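Local coordinates for envelope protein (White spot syndrome virus, PDB 7DDA) that forms part of the viral envelope and binds heparin through sulfate-binding sites in this C-terminal domain, at residues Thr43-Ala53 and Val76-Ala87. Sequence-based numbering, arbitrary orientation.
Sequences TGDIDEVYNLA and VADSFHIYKISA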
loop_
_atom_site.group_PDB
_atom_site.type_symbol
_atom_site.label_atom_id
_atom_site.label_comp_id
_atom_site.label_asym_id
_atom_site.label_seq_id
_atom_site.Cartn_x
_atom_site.Cartn_y
_atom_site.Cartn_z
ATOM N N THR A 43 -5.275 6.430 21.540
ATOM C CA THR A 43 -4.489 5.822 22.600
ATOM C C THR A 43 -3.176 5.234 22.107
ATOM O O THR A 43 -2.255 5.041 22.912
ATOM C CB THR A 43 -5.316 4.729 23.279
ATOM O OG1 THR A 43 -5.552 3.653 22.355
ATOM C CG2 THR A 43 -6.655 5.314 23.738
ATOM N N GLY A 44 -3.062 4.955 20.807
ATOM C CA GLY A 44 -1.953 4.204 20.276
ATOM C C GLY A 44 -2.085 2.702 20.392
ATOM O O GLY A 44 -1.271 1.987 19.801
ATOM N N ASP A 45 -3.095 2.196 21.101
ATOM C CA ASP A 45 -3.177 0.767 21.378
ATOM C C ASP A 45 -3.348 -0.051 20.104
ATOM O O ASP A 45 -4.032 0.352 19.163
ATOM C CB ASP A 45 -4.338 0.470 22.318
ATOM C CG ASP A 45 -4.161 1.094 23.673
ATOM O OD1 ASP A 45 -3.049 1.597 23.959
ATOM O OD2 ASP A 45 -5.146 1.098 24.444
ATOM N N ILE A 46 -2.757 -1.237 20.107
ATOM C CA ILE A 46 -2.832 -2.132 18.962
ATOM C C ILE A 46 -4.146 -2.899 19.026
ATOM O O ILE A 46 -4.434 -3.566 20.019
ATOM C CB ILE A 46 -1.626 -3.084 18.929
ATOM C CG1 ILE A 46 -0.369 -2.293 18.559
ATOM C CG2 ILE A 46 -1.864 -4.225 17.963
ATOM C CD1 ILE A 46 0.878 -3.112 18.485
ATOM N N ASP A 47 -4.956 -2.788 17.970
ATOM C CA ASP A 47 -6.224 -3.496 17.902
ATOM C C ASP A 47 -6.111 -4.862 17.246
ATOM O O ASP A 47 -6.939 -5.728 17.528
ATOM C CB ASP A 47 -7.263 -2.690 17.126
ATOM C CG ASP A 47 -7.668 -1.419 17.829
ATOM O OD1 ASP A 47 -7.518 -1.343 19.062
ATOM O OD2 ASP A 47 -8.162 -0.492 17.145
ATOM N N GLU A 48 -5.129 -5.068 16.371
ATOM C CA GLU A 48 -5.063 -6.296 15.594
ATOM C C GLU A 48 -3.696 -6.404 14.927
ATOM O O GLU A 48 -3.148 -5.402 14.456
ATOM C CB GLU A 48 -6.175 -6.346 14.529
ATOM C CG GLU A 48 -6.082 -7.562 13.635
ATOM C CD GLU A 48 -7.146 -7.609 12.571
ATOM O OE1 GLU A 48 -7.046 -6.880 11.572
ATOM O OE2 GLU A 48 -8.083 -8.404 12.719
ATOM N N VAL A 49 -3.166 -7.627 14.896
ATOM C CA VAL A 49 -1.939 -7.979 14.192
ATOM C C VAL A 49 -2.305 -9.045 13.167
ATOM O O VAL A 49 -2.570 -10.194 13.526
ATOM C CB VAL A 49 -0.849 -8.474 15.151
ATOM C CG1 VAL A 49 0.428 -8.820 14.389
ATOM C CG2 VAL A 49 -0.573 -7.416 16.201
ATOM N N TYR A 50 -2.315 -8.672 11.892
ATOM C CA TYR A 50 -2.849 -9.496 10.814
ATOM C C TYR A 50 -1.688 -9.963 9.945
ATOM O O TYR A 50 -1.030 -9.146 9.296
ATOM C CB TYR A 50 -3.867 -8.678 10.026
ATOM C CG TYR A 50 -4.603 -9.366 8.903
ATOM C CD1 TYR A 50 -5.738 -10.119 9.151
ATOM C CD2 TYR A 50 -4.195 -9.205 7.579
ATOM C CE1 TYR A 50 -6.434 -10.712 8.118
ATOM C CE2 TYR A 50 -4.879 -9.800 6.550
ATOM C CZ TYR A 50 -6.000 -10.555 6.823
ATOM O OH TYR A 50 -6.691 -11.145 5.789
ATOM N N ASN A 51 -1.423 -11.265 9.940
ATOM C CA ASN A 51 -0.251 -11.820 9.270
ATOM C C ASN A 51 -0.617 -12.353 7.891
ATOM O O ASN A 51 -1.599 -13.085 7.745
ATOM C CB ASN A 51 0.383 -12.929 10.116
ATOM C CG ASN A 51 0.644 -12.488 11.559
ATOM O OD1 ASN A 51 1.450 -11.592 11.802
ATOM N ND2 ASN A 51 -0.048 -13.104 12.516
ATOM N N LEU A 52 0.176 -11.982 6.884
ATOM C CA LEU A 52 0.037 -12.504 5.525
ATOM C C LEU A 52 1.051 -13.632 5.332
ATOM O O LEU A 52 2.262 -13.386 5.265
ATOM C CB LEU A 52 0.239 -11.402 4.489
ATOM C CG LEU A 52 -1.020 -10.678 4.008
ATOM C CD1 LEU A 52 -1.905 -10.346 5.179
ATOM C CD2 LEU A 52 -0.686 -9.416 3.215
ATOM N N ALA A 53 0.549 -14.861 5.239
ATOM C CA ALA A 53 1.367 -16.075 5.209
ATOM C C ALA A 53 2.121 -16.243 6.528
ATOM O O ALA A 53 1.674 -16.977 7.418
ATOM C CB ALA A 53 2.339 -16.062 4.014
ATOM N N VAL A 76 4.913 -16.840 11.717
ATOM C CA VAL A 76 4.716 -15.447 11.332
ATOM C C VAL A 76 4.051 -14.683 12.478
ATOM O O VAL A 76 4.314 -13.491 12.680
ATOM C CB VAL A 76 3.896 -15.335 10.023
ATOM C CG1 VAL A 76 3.735 -13.882 9.606
ATOM C CG2 VAL A 76 4.570 -16.119 8.913
ATOM N N ALA A 77 3.193 -15.372 13.234
ATOM C CA ALA A 77 2.615 -14.765 14.431
ATOM C C ALA A 77 3.564 -14.878 15.620
ATOM O O ALA A 77 3.649 -13.958 16.439
ATOM C CB ALA A 77 1.267 -15.410 14.756
ATOM N N ASP A 78 4.274 -16.002 15.728
ATOM C CA ASP A 78 5.302 -16.195 16.741
ATOM C C ASP A 78 6.678 -15.763 16.263
ATOM O O ASP A 78 7.612 -15.727 17.068
ATOM C CB ASP A 78 5.370 -17.669 17.163
ATOM C CG ASP A 78 4.109 -18.138 17.842
ATOM O OD1 ASP A 78 3.331 -17.275 18.303
ATOM O OD2 ASP A 78 3.894 -19.370 17.908
ATOM N N SER A 79 6.827 -15.456 14.975
ATOM C CA SER A 79 8.111 -15.017 14.449
ATOM C C SER A 79 8.423 -13.566 14.794
ATOM O O SER A 79 9.597 -13.177 14.780
ATOM C CB SER A 79 8.147 -15.200 12.931
ATOM O OG SER A 79 8.327 -16.558 12.580
ATOM N N PHE A 80 7.409 -12.763 15.096
ATOM C CA PHE A 80 7.596 -11.346 15.348
ATOM C C PHE A 80 6.710 -10.942 16.506
ATOM O O PHE A 80 5.687 -11.575 16.771
ATOM C CB PHE A 80 7.268 -10.516 14.109
ATOM C CG PHE A 80 8.020 -10.951 12.904
ATOM C CD1 PHE A 80 9.394 -10.735 12.816
ATOM C CD2 PHE A 80 7.377 -11.638 11.878
ATOM C CE1 PHE A 80 10.115 -11.163 11.699
ATOM C CE2 PHE A 80 8.083 -12.072 10.763
ATOM C CZ PHE A 80 9.457 -11.834 10.672
ATOM N N HIS A 81 7.130 -9.900 17.212
ATOM C CA HIS A 81 6.320 -9.295 18.259
ATOM C C HIS A 81 6.259 -7.795 17.995
ATOM O O HIS A 81 7.298 -7.147 17.850
ATOM C CB HIS A 81 6.894 -9.602 19.660
ATOM C CG HIS A 81 6.074 -9.045 20.787
ATOM N ND1 HIS A 81 6.622 -8.681 22.001
ATOM C CD2 HIS A 81 4.749 -8.776 20.878
ATOM C CE1 HIS A 81 5.669 -8.215 22.791
ATOM N NE2 HIS A 81 4.524 -8.262 22.133
ATOM N N ILE A 82 5.048 -7.251 17.916
ATOM C CA ILE A 82 4.825 -5.842 17.605
ATOM C C ILE A 82 4.062 -5.215 18.763
ATOM O O ILE A 82 3.068 -5.777 19.239
ATOM C CB ILE A 82 4.059 -5.667 16.279
ATOM C CG1 ILE A 82 4.787 -6.410 15.155
ATOM C CG2 ILE A 82 3.893 -4.183 15.946
ATOM C CD1 ILE A 82 3.889 -6.777 13.980
ATOM N N TYR A 83 4.521 -4.055 19.215
ATOM C CA TYR A 83 4.014 -3.506 20.463
ATOM C C TYR A 83 4.095 -1.994 20.403
ATOM O O TYR A 83 4.979 -1.423 19.749
ATOM C CB TYR A 83 4.803 -4.022 21.689
ATOM C CG TYR A 83 6.284 -4.131 21.407
ATOM C CD1 TYR A 83 7.126 -3.058 21.629
ATOM C CD2 TYR A 83 6.827 -5.296 20.862
ATOM C CE1 TYR A 83 8.476 -3.145 21.350
ATOM C CE2 TYR A 83 8.176 -5.389 20.569
ATOM C CZ TYR A 83 8.990 -4.310 20.818
ATOM O OH TYR A 83 10.329 -4.384 20.538
ATOM N N LYS A 84 3.146 -1.361 21.081
ATOM C CA LYS A 84 3.203 0.070 21.317
ATOM C C LYS A 84 4.338 0.394 22.277
ATOM O O LYS A 84 4.436 -0.186 23.360
ATOM C CB LYS A 84 1.864 0.539 21.879
ATOM C CG LYS A 84 1.819 1.980 22.331
ATOM C CD LYS A 84 0.455 2.270 22.933
ATOM C CE LYS A 84 0.518 3.383 23.947
ATOM N NZ LYS A 84 -0.810 3.562 24.614
ATOM N N ILE A 85 5.222 1.293 21.869
ATOM C CA ILE A 85 6.220 1.805 22.796
ATOM C C ILE A 85 5.717 3.060 23.495
ATOM O O ILE A 85 5.912 3.223 24.702
ATOM C CB ILE A 85 7.542 2.061 22.052
ATOM C CG1 ILE A 85 8.195 0.738 21.637
ATOM C CG2 ILE A 85 8.503 2.895 22.897
ATOM C CD1 ILE A 85 9.365 0.940 20.712
ATOM N N SER A 86 5.016 3.934 22.771
ATOM C CA SER A 86 4.776 5.280 23.276
ATOM C C SER A 86 3.711 5.987 22.434
ATOM O O SER A 86 3.665 5.826 21.207
ATOM C CB SER A 86 6.091 6.066 23.264
ATOM O OG SER A 86 5.904 7.385 23.720
ATOM N N ALA A 87 2.867 6.771 23.102
ATOM C CA ALA A 87 1.887 7.634 22.440
ATOM C C ALA A 87 1.819 8.935 23.218
ATOM O O ALA A 87 1.382 8.934 24.369
ATOM C CB ALA A 87 0.507 6.980 22.373
#
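The ammonium group of Lys84 is gripped by two oxygens of the 43-53 segment. NZ donates to the backbone O of Thr43 at 2.7 Å, with a C=O...N angle of 154°, the donor standing somewhat out of the carbonyl plane. It also forms a salt bridge with Asp45, whose OD1 lies 3.1 Å from NZ and is approached nearly along its C-O bond. Lys84 reaches both because CG is anti to the backbone N (chi1 173°) and the chain beyond it is extended, running past the Gly44 carbonyl with CD 3.6 Å from Gly44 O; that oxygen is also hydrogen-bonded to the hydroxyl of Tyr100. Within the turn, Thr43 OG1 accepts from Asp45 N in an ST turn, while the methyl of Ala87 packs against Thr43 O and lies near the Gly44 backbone.

Farther along, the contact turns apolar. The CD1 end of Ile46 lies over the backbone of Ile82 and Tyr83, 3.5 Å from Ile82 O, and packs against Ile82 CG2. The other branch of Ile82 ends at Val49, its CD1 4.0 Å from Val49 CG1, and Val35, Val37 and Phe165 also pack around Ile82. At the far end, the Asn51 and Val76 side chains lie alongside each other, pointing opposite ways, with CB of Asn51 3.5 Å from Val76 CG1, and the amide ND2 lies beside the Ala77 methyl; Val76 and Ala77 are poorly ordered.

Strands 46-52 and 80-87 run nearly antiparallel (162°) with axes 8.6 Å apart, joined by side chains rather than by backbone ladder bonds. Within the chain, each is an outermost strand of its own four-stranded antiparallel sheet, so the contact closes one margin of a two-sheet beta sandwich.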